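PDB 5U5N: HTPA Reductase from Selaginella moellendorffii, which probably catalyses the NAD(P)H-dependent reduction of 4-hydroxy-tetrahydrodipicolinate to tetrahydrodipicolinate in the diaminopimelate route to lysine. Local coordinates for residues A[144-158]-A[176-188]. Residues are numbered along the deposited sequence; the frame is centred on the assembly and turned at random.
Sequences AKQFPGAFSGYTLQV and VISSLRKLGLDFK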
loop_
_atom_site.group_PDB
_atom_site.type_symbol
_atom_site.label_atom_id
_atom_site.label_comp_id
_atom_site.label_asym_id
_atom_site.label_seq_id
_atom_site.Cartn_x
_atom_site.Cartn_y
_atom_site.Cartn_z
ATOM N N ALA A 144 4.297 7.871 0.810
ATOM C CA ALA A 144 4.751 8.801 1.825
ATOM C C ALA A 144 5.345 10.081 1.256
ATOM O O ALA A 144 5.025 11.180 1.773
ATOM C CB ALA A 144 5.771 8.145 2.689
ATOM N N LYS A 145 6.132 9.971 0.184
ATOM C CA LYS A 145 6.700 11.153 -0.458
ATOM C C LYS A 145 5.678 11.995 -1.264
ATOM O O LYS A 145 5.699 13.215 -1.224
ATOM C CB LYS A 145 7.879 10.763 -1.321
ATOM C CG LYS A 145 9.074 10.466 -0.449
ATOM C CD LYS A 145 10.272 10.064 -1.279
ATOM C CE LYS A 145 11.438 9.785 -0.343
ATOM N NZ LYS A 145 12.436 8.792 -0.849
ATOM N N GLN A 146 4.795 11.320 -1.986
ATOM C CA GLN A 146 3.668 11.933 -2.658
ATOM C C GLN A 146 2.698 12.677 -1.733
ATOM O O GLN A 146 2.219 13.712 -2.130
ATOM C CB GLN A 146 2.853 10.900 -3.427
ATOM C CG GLN A 146 2.054 11.532 -4.534
ATOM C CD GLN A 146 1.285 10.505 -5.331
ATOM O OE1 GLN A 146 1.578 9.304 -5.292
ATOM N NE2 GLN A 146 0.260 10.982 -6.053
ATOM N N PHE A 147 2.420 12.148 -0.534
ATOM C CA PHE A 147 1.360 12.680 0.335
ATOM C C PHE A 147 1.878 13.086 1.728
ATOM O O PHE A 147 1.447 12.534 2.734
ATOM C CB PHE A 147 0.209 11.684 0.472
ATOM C CG PHE A 147 -0.341 11.171 -0.845
ATOM C CD1 PHE A 147 -0.552 12.005 -1.950
ATOM C CD2 PHE A 147 -0.738 9.854 -0.946
ATOM C CE1 PHE A 147 -1.078 11.517 -3.124
ATOM C CE2 PHE A 147 -1.279 9.348 -2.133
ATOM C CZ PHE A 147 -1.432 10.185 -3.228
ATOM N N PRO A 148 2.796 14.071 1.782
ATOM C CA PRO A 148 3.416 14.491 3.034
ATOM C C PRO A 148 2.387 14.931 4.090
ATOM O O PRO A 148 1.415 15.646 3.751
ATOM C CB PRO A 148 4.242 15.719 2.624
ATOM C CG PRO A 148 3.513 16.255 1.415
ATOM C CD PRO A 148 3.119 15.003 0.683
ATOM N N GLY A 149 2.607 14.523 5.346
ATOM C CA GLY A 149 1.662 14.813 6.410
ATOM C C GLY A 149 0.258 14.259 6.309
ATOM O O GLY A 149 -0.589 14.671 7.094
ATOM N N ALA A 150 -0.028 13.325 5.404
ATOM C CA ALA A 150 -1.415 12.850 5.199
ATOM C C ALA A 150 -2.098 12.269 6.434
ATOM O O ALA A 150 -3.333 12.348 6.552
ATOM C CB ALA A 150 -1.523 11.869 4.030
ATOM N N PHE A 151 -1.315 11.705 7.350
ATOM C CA PHE A 151 -1.832 11.187 8.615
ATOM C C PHE A 151 -1.416 12.060 9.812
ATOM O O PHE A 151 -1.432 11.622 10.969
ATOM C CB PHE A 151 -1.363 9.754 8.798
ATOM C CG PHE A 151 -1.950 8.790 7.808
ATOM C CD1 PHE A 151 -1.460 8.701 6.512
ATOM C CD2 PHE A 151 -2.988 7.958 8.181
ATOM C CE1 PHE A 151 -2.015 7.820 5.611
ATOM C CE2 PHE A 151 -3.520 7.046 7.299
ATOM C CZ PHE A 151 -3.043 6.984 6.010
ATOM N N SER A 152 -1.076 13.315 9.542
ATOM C CA SER A 152 -0.678 14.259 10.587
ATOM C C SER A 152 -1.744 14.274 11.691
ATOM O O SER A 152 -2.928 14.348 11.405
ATOM C CB SER A 152 -0.570 15.652 9.983
ATOM O OG SER A 152 0.043 16.531 10.852
ATOM N N GLY A 153 -1.324 14.105 12.940
ATOM C CA GLY A 153 -2.249 14.017 14.084
ATOM C C GLY A 153 -2.579 12.600 14.525
ATOM O O GLY A 153 -2.999 12.392 15.658
ATOM N N TYR A 154 -2.419 11.619 13.636
ATOM C CA TYR A 154 -2.747 10.221 13.939
ATOM C C TYR A 154 -1.717 9.654 14.892
ATOM O O TYR A 154 -0.635 10.206 15.016
ATOM C CB TYR A 154 -2.811 9.364 12.670
ATOM C CG TYR A 154 -4.113 9.479 11.900
ATOM C CD1 TYR A 154 -4.646 10.721 11.541
ATOM C CD2 TYR A 154 -4.823 8.330 11.517
ATOM C CE1 TYR A 154 -5.867 10.812 10.824
ATOM C CE2 TYR A 154 -6.019 8.415 10.816
ATOM C CZ TYR A 154 -6.535 9.658 10.466
ATOM O OH TYR A 154 -7.737 9.735 9.769
ATOM N N THR A 155 -2.086 8.573 15.577
ATOM C CA THR A 155 -1.198 7.828 16.441
ATOM C C THR A 155 -0.742 6.560 15.720
ATOM O O THR A 155 -1.545 5.918 15.022
ATOM C CB THR A 155 -1.912 7.441 17.753
ATOM O OG1 THR A 155 -2.127 8.613 18.510
ATOM C CG2 THR A 155 -1.028 6.525 18.635
ATOM N N LEU A 156 0.525 6.190 15.933
ATOM C CA LEU A 156 1.110 4.978 15.384
ATOM C C LEU A 156 1.543 4.020 16.488
ATOM O O LEU A 156 2.244 4.417 17.440
ATOM C CB LEU A 156 2.338 5.315 14.525
ATOM C CG LEU A 156 3.136 4.152 13.918
ATOM C CD1 LEU A 156 2.261 3.310 12.992
ATOM C CD2 LEU A 156 4.348 4.685 13.184
ATOM N N GLN A 157 1.154 2.748 16.342
ATOM C CA GLN A 157 1.754 1.654 17.098
ATOM C C GLN A 157 2.306 0.670 16.092
ATOM O O GLN A 157 1.687 0.407 15.044
ATOM C CB GLN A 157 0.744 0.915 17.940
ATOM C CG GLN A 157 0.025 1.743 18.982
ATOM C CD GLN A 157 -1.355 1.182 19.261
ATOM O OE1 GLN A 157 -1.589 0.621 20.321
ATOM N NE2 GLN A 157 -2.249 1.263 18.277
ATOM N N VAL A 158 3.457 0.101 16.411
ATOM C CA VAL A 158 4.100 -0.885 15.575
ATOM C C VAL A 158 4.482 -2.048 16.468
ATOM O O VAL A 158 5.076 -1.870 17.513
ATOM C CB VAL A 158 5.341 -0.333 14.875
ATOM C CG1 VAL A 158 5.941 -1.394 13.984
ATOM C CG2 VAL A 158 4.999 0.909 14.065
ATOM N N VAL A 176 9.692 1.076 6.960
ATOM C CA VAL A 176 8.271 1.438 6.908
ATOM C C VAL A 176 7.997 2.605 7.884
ATOM O O VAL A 176 7.357 3.588 7.491
ATOM C CB VAL A 176 7.351 0.219 7.150
ATOM C CG1 VAL A 176 5.883 0.650 7.301
ATOM C CG2 VAL A 176 7.496 -0.784 6.014
ATOM N N ILE A 177 8.517 2.525 9.110
ATOM C CA ILE A 177 8.404 3.623 10.092
ATOM C C ILE A 177 8.936 4.918 9.510
ATOM O O ILE A 177 8.307 5.957 9.626
ATOM C CB ILE A 177 9.104 3.290 11.406
ATOM C CG1 ILE A 177 8.321 2.216 12.154
ATOM C CG2 ILE A 177 9.217 4.512 12.291
ATOM C CD1 ILE A 177 9.186 1.313 13.000
ATOM N N SER A 178 10.073 4.851 8.838
ATOM C CA SER A 178 10.590 6.035 8.171
ATOM C C SER A 178 9.604 6.689 7.160
ATOM O O SER A 178 9.573 7.909 6.985
ATOM C CB SER A 178 11.891 5.700 7.475
ATOM O OG SER A 178 12.107 6.643 6.453
ATOM N N SER A 179 8.875 5.866 6.431
ATOM C CA SER A 179 7.845 6.359 5.515
ATOM C C SER A 179 6.695 6.939 6.322
ATOM O O SER A 179 6.223 8.012 6.005
ATOM C CB SER A 179 7.357 5.254 4.561
ATOM O OG SER A 179 8.410 4.977 3.666
ATOM N N LEU A 180 6.292 6.250 7.373
ATOM C CA LEU A 180 5.203 6.680 8.234
ATOM C C LEU A 180 5.456 8.045 8.890
ATOM O O LEU A 180 4.501 8.815 9.088
ATOM C CB LEU A 180 4.872 5.615 9.269
ATOM C CG LEU A 180 4.214 4.353 8.672
ATOM C CD1 LEU A 180 4.193 3.190 9.673
ATOM C CD2 LEU A 180 2.785 4.669 8.165
ATOM N N ARG A 181 6.738 8.370 9.154
ATOM C CA ARG A 181 7.135 9.694 9.601
ATOM C C ARG A 181 6.917 10.764 8.550
ATOM O O ARG A 181 6.544 11.886 8.897
ATOM C CB ARG A 181 8.614 9.746 10.031
ATOM C CG ARG A 181 8.862 9.038 11.333
ATOM C CD ARG A 181 10.201 9.408 11.975
ATOM N NE ARG A 181 10.468 8.396 12.998
ATOM C CZ ARG A 181 11.305 7.374 12.881
ATOM N NH1 ARG A 181 12.057 7.214 11.776
ATOM N NH2 ARG A 181 11.400 6.516 13.900
ATOM N N LYS A 182 7.169 10.456 7.288
ATOM C CA LYS A 182 6.902 11.410 6.232
ATOM C C LYS A 182 5.398 11.667 6.057
ATOM O O LYS A 182 5.023 12.705 5.555
ATOM C CB LYS A 182 7.516 10.958 4.922
ATOM C CG LYS A 182 9.012 10.918 4.991
ATOM C CD LYS A 182 9.633 10.921 3.611
ATOM C CE LYS A 182 11.150 10.721 3.732
ATOM N NZ LYS A 182 11.931 11.363 2.633
ATOM N N LEU A 183 4.576 10.704 6.470
ATOM C CA LEU A 183 3.127 10.839 6.487
ATOM C C LEU A 183 2.607 11.582 7.735
ATOM O O LEU A 183 1.367 11.775 7.906
ATOM C CB LEU A 183 2.491 9.453 6.340
ATOM C CG LEU A 183 2.656 8.812 4.957
ATOM C CD1 LEU A 183 2.419 7.300 5.027
ATOM C CD2 LEU A 183 1.736 9.463 3.938
ATOM N N GLY A 184 3.548 12.026 8.585
ATOM C CA GLY A 184 3.267 12.914 9.692
ATOM C C GLY A 184 3.121 12.203 11.019
ATOM O O GLY A 184 2.677 12.822 11.981
ATOM N N LEU A 185 3.484 10.918 11.094
ATOM C CA LEU A 185 3.476 10.198 12.370
ATOM C C LEU A 185 4.780 10.497 13.132
ATOM O O LEU A 185 5.832 10.703 12.539
ATOM C CB LEU A 185 3.222 8.718 12.142
ATOM C CG LEU A 185 1.769 8.555 11.577
ATOM C CD1 LEU A 185 1.639 7.682 10.354
ATOM C CD2 LEU A 185 0.794 8.140 12.668
ATOM N N ASP A 186 4.649 10.603 14.439
ATOM C CA ASP A 186 5.721 11.092 15.318
ATOM C C ASP A 186 5.895 9.893 16.206
ATOM O O ASP A 186 4.989 9.526 16.942
ATOM C CB ASP A 186 5.289 12.375 16.084
ATOM C CG ASP A 186 4.901 13.542 15.108
ATOM O OD1 ASP A 186 5.728 13.780 14.214
ATOM O OD2 ASP A 186 3.753 14.117 15.123
ATOM N N PHE A 187 7.041 9.228 16.099
ATOM C CA PHE A 187 7.180 7.864 16.626
ATOM C C PHE A 187 8.662 7.538 16.599
ATOM O O PHE A 187 9.277 7.578 15.538
ATOM C CB PHE A 187 6.385 6.898 15.740
ATOM C CG PHE A 187 6.356 5.474 16.207
ATOM C CD1 PHE A 187 7.333 4.563 15.787
ATOM C CD2 PHE A 187 5.340 5.012 17.023
ATOM C CE1 PHE A 187 7.269 3.222 16.170
ATOM C CE2 PHE A 187 5.291 3.681 17.429
ATOM C CZ PHE A 187 6.240 2.773 16.982
ATOM N N LYS A 188 9.227 7.243 17.760
ATOM C CA LYS A 188 10.628 6.822 17.855
ATOM C C LYS A 188 10.756 5.324 17.602
ATOM O O LYS A 188 9.869 4.553 17.951
ATOM C CB LYS A 188 11.188 7.123 19.247
ATOM C CG LYS A 188 11.084 8.564 19.709
ATOM C CD LYS A 188 11.295 8.638 21.225
ATOM C CE LYS A 188 10.003 8.244 21.975
ATOM N NZ LYS A 188 10.278 7.695 23.338
HETATM O O HOH W 1 2.020 7.979 17.582
#
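The Schellman motif that ends helix 171-182 at Gly184 packs against the turns leading from helix 131-146 into strand 155-162, at one end of a beta-alpha-beta unit in the C-terminal domain. Two carbonyls of the last helical turn accept bonds from these turns: Gly149 N reaches a lone pair of Lys182 O (3.0 Å, nearly straight at 166°), and Phe151 N donates to Leu183 O at 2.7 Å. Gly184, with positive phi, lies against the Gly149 backbone, their CA atoms 4.1 Å apart. Leu183 CD2 packs against both Ala144 CA and Phe147 O, while its CB lies beside Phe151 CD1. Ala144 CB meets Ser179 O at 3.3 Å. Farther along, Leu185 CD2 rests on Tyr154 O (3.4 Å) and on Leu156 CB. Phe187 has its ring anti to the backbone N (chi1 -176°), which carries it to the strand: Leu156 CD2 sits over one face, a CH-pi contact 4.0 Å from the centroid, and Val158 CG2 approaches CZ obliquely. The Phe187 carbonyl is held by Arg181, whose NE and NH2 both donate to that one oxygen. Gln132 NE2 of the second subunit donates a hydrogen bond to Ala150 O, placing these turns at the dimer interface. Around this contact, Leu180 packs on Met140 and Leu183 on Met143 of helix 131-146, and Leu180 and Phe151 touch Ile222 of strand 215-223.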